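Local coordinates for putative acetyltransferase (Streptococcus mutans, PDB 4E2A), which probably transfers an acyl group, most likely acetyl from acetyl-CoA as in other GNAT-family N-acetyltransferases, to an acceptor not yet identified, at residues B[162-167]-B[180-185]. Sequence-based numbering, arbitrary orientation.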
# COMPACT_ATOMS: atom_id res chain seq x y z
N VAL B 162 -1.11 21.30 -3.70
CA VAL B 162 -0.79 20.60 -2.46
C VAL B 162 -1.87 19.54 -2.30
O VAL B 162 -3.05 19.79 -2.58
CB VAL B 162 -0.75 21.58 -1.26
CG1 VAL B 162 -2.07 22.30 -1.10
CG2 VAL B 162 -0.38 20.85 0.05
N TRP B 163 -1.46 18.33 -1.93
CA TRP B 163 -2.38 17.22 -1.80
C TRP B 163 -2.13 16.36 -0.55
O TRP B 163 -1.05 16.40 0.05
CB TRP B 163 -2.35 16.34 -3.06
CG TRP B 163 -1.09 15.57 -3.23
CD1 TRP B 163 0.08 16.02 -3.74
CD2 TRP B 163 -0.87 14.19 -2.88
NE1 TRP B 163 1.01 15.02 -3.76
CE2 TRP B 163 0.46 13.89 -3.23
CE3 TRP B 163 -1.66 13.20 -2.31
CZ2 TRP B 163 1.02 12.62 -3.03
CZ3 TRP B 163 -1.11 11.94 -2.10
CH2 TRP B 163 0.22 11.67 -2.45
N LEU B 164 -3.13 15.59 -0.18
CA LEU B 164 -2.99 14.64 0.91
C LEU B 164 -4.00 13.51 0.72
O LEU B 164 -4.91 13.61 -0.09
CB LEU B 164 -3.19 15.35 2.26
CG LEU B 164 -4.43 16.23 2.42
CD1 LEU B 164 -5.61 15.35 2.72
CD2 LEU B 164 -4.23 17.23 3.56
N GLY B 165 -3.79 12.41 1.43
CA GLY B 165 -4.70 11.28 1.36
C GLY B 165 -5.56 11.22 2.60
O GLY B 165 -5.10 11.54 3.69
N VAL B 166 -6.81 10.81 2.44
CA VAL B 166 -7.71 10.64 3.57
C VAL B 166 -8.54 9.37 3.38
O VAL B 166 -8.95 9.05 2.26
CB VAL B 166 -8.65 11.86 3.76
CG1 VAL B 166 -9.57 12.02 2.55
CG2 VAL B 166 -9.47 11.73 5.04
N TRP B 167 -8.79 8.66 4.48
CA TRP B 167 -9.56 7.43 4.47
C TRP B 167 -11.01 7.71 4.08
O TRP B 167 -11.66 8.58 4.67
CB TRP B 167 -9.50 6.79 5.85
CG TRP B 167 -10.18 5.45 5.94
CD1 TRP B 167 -10.41 4.58 4.91
CD2 TRP B 167 -10.71 4.84 7.12
NE1 TRP B 167 -11.05 3.46 5.38
CE2 TRP B 167 -11.26 3.60 6.74
CE3 TRP B 167 -10.80 5.22 8.47
CZ2 TRP B 167 -11.87 2.73 7.64
CZ3 TRP B 167 -11.40 4.37 9.37
CH2 TRP B 167 -11.93 3.13 8.95
N TYR B 180 -10.50 24.17 3.90
CA TYR B 180 -9.28 24.80 3.42
C TYR B 180 -9.21 24.82 1.90
O TYR B 180 -8.25 25.32 1.32
CB TYR B 180 -8.04 24.10 3.99
CG TYR B 180 -7.76 24.46 5.43
CD1 TYR B 180 -7.13 25.66 5.76
CD2 TYR B 180 -8.16 23.62 6.47
CE1 TYR B 180 -6.88 26.00 7.07
CE2 TYR B 180 -7.91 23.95 7.78
CZ TYR B 180 -7.27 25.13 8.07
OH TYR B 180 -7.04 25.46 9.38
N GLY B 181 -10.24 24.28 1.25
CA GLY B 181 -10.26 24.28 -0.21
C GLY B 181 -9.76 23.01 -0.89
O GLY B 181 -9.48 23.03 -2.10
N PHE B 182 -9.63 21.90 -0.15
CA PHE B 182 -9.21 20.64 -0.77
C PHE B 182 -10.41 19.97 -1.45
O PHE B 182 -11.54 20.09 -0.98
CB PHE B 182 -8.57 19.67 0.25
CG PHE B 182 -7.16 20.03 0.66
CD1 PHE B 182 -6.93 21.02 1.61
CD2 PHE B 182 -6.08 19.39 0.09
CE1 PHE B 182 -5.60 21.36 1.99
CE2 PHE B 182 -4.77 19.71 0.47
CZ PHE B 182 -4.54 20.70 1.43
N GLU B 183 -10.15 19.25 -2.55
CA GLU B 183 -11.19 18.57 -3.33
C GLU B 183 -10.67 17.22 -3.80
O GLU B 183 -9.48 17.08 -4.11
CB GLU B 183 -11.56 19.38 -4.57
CG GLU B 183 -11.87 20.85 -4.35
CD GLU B 183 -11.90 21.64 -5.67
OE1 GLU B 183 -11.65 21.03 -6.74
OE2 GLU B 183 -12.17 22.86 -5.64
N GLN B 184 -11.55 16.23 -3.86
CA GLN B 184 -11.13 14.90 -4.29
C GLN B 184 -10.78 14.93 -5.76
O GLN B 184 -11.36 15.70 -6.53
CB GLN B 184 -12.23 13.87 -4.03
CG GLN B 184 -11.97 12.52 -4.67
CD GLN B 184 -12.86 11.43 -4.10
OE1 GLN B 184 -13.66 11.69 -3.20
NE2 GLN B 184 -12.72 10.21 -4.62
N PHE B 185 -9.81 14.12 -6.15
CA PHE B 185 -9.44 14.05 -7.56
C PHE B 185 -9.09 12.63 -7.96
O PHE B 185 -8.93 12.32 -9.14
CB PHE B 185 -8.30 15.02 -7.89
CG PHE B 185 -6.98 14.64 -7.29
CD1 PHE B 185 -6.01 14.02 -8.06
CD2 PHE B 185 -6.71 14.92 -5.95
CE1 PHE B 185 -4.78 13.67 -7.51
CE2 PHE B 185 -5.48 14.60 -5.39
CZ PHE B 185 -4.51 13.95 -6.17
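Phe182 leaves its backbone toward 162-167, and its ring meets the strand with CE2 and CZ. Leu164 lies over one face of this ring, its CD2 4.0 Å from Phe182 CE2; CG sits between the backbone N and the carbonyl carbon (chi1 50°), which together with chi2 of 80° lays CD2 on the ring. Val162 brings a methyl to the far rim from the other side of the ring plane, CG1 3.9 Å from Phe182 CZ. Both side chains cross that of Phe182 at about a right angle. Trp163 CA meets the ring edge, and Val162 O approaches Phe182 CE2 obliquely at 3.5 Å.

A looser apolar touch joins Trp163 CB to Phe185 CE2 at 4.3 Å, while the indole extends away from 180-185, where NE1 hydrogen-bonds Gln117. Large phenylalanine rings suit a gap in which even the nearest CA atoms, of Trp163 and Phe182, lie 7.7 Å apart. No hydrogen bond links the segments, whose touching parts, 162-164 and 182-185, run 76° apart.

Gly181 ends helix 171-179 in a Schellman motif; at its positive phi a CB would jam against Tyr180 O, hence glycine. Strands 161-167 and 183-192 form a beta-alpha-beta crossover through that helix, with 195-205 inserted antiparallel between them, and helix 142-157 covers Leu164 and Phe182 on one face of the GNAT sheet through Phe147 and Leu151.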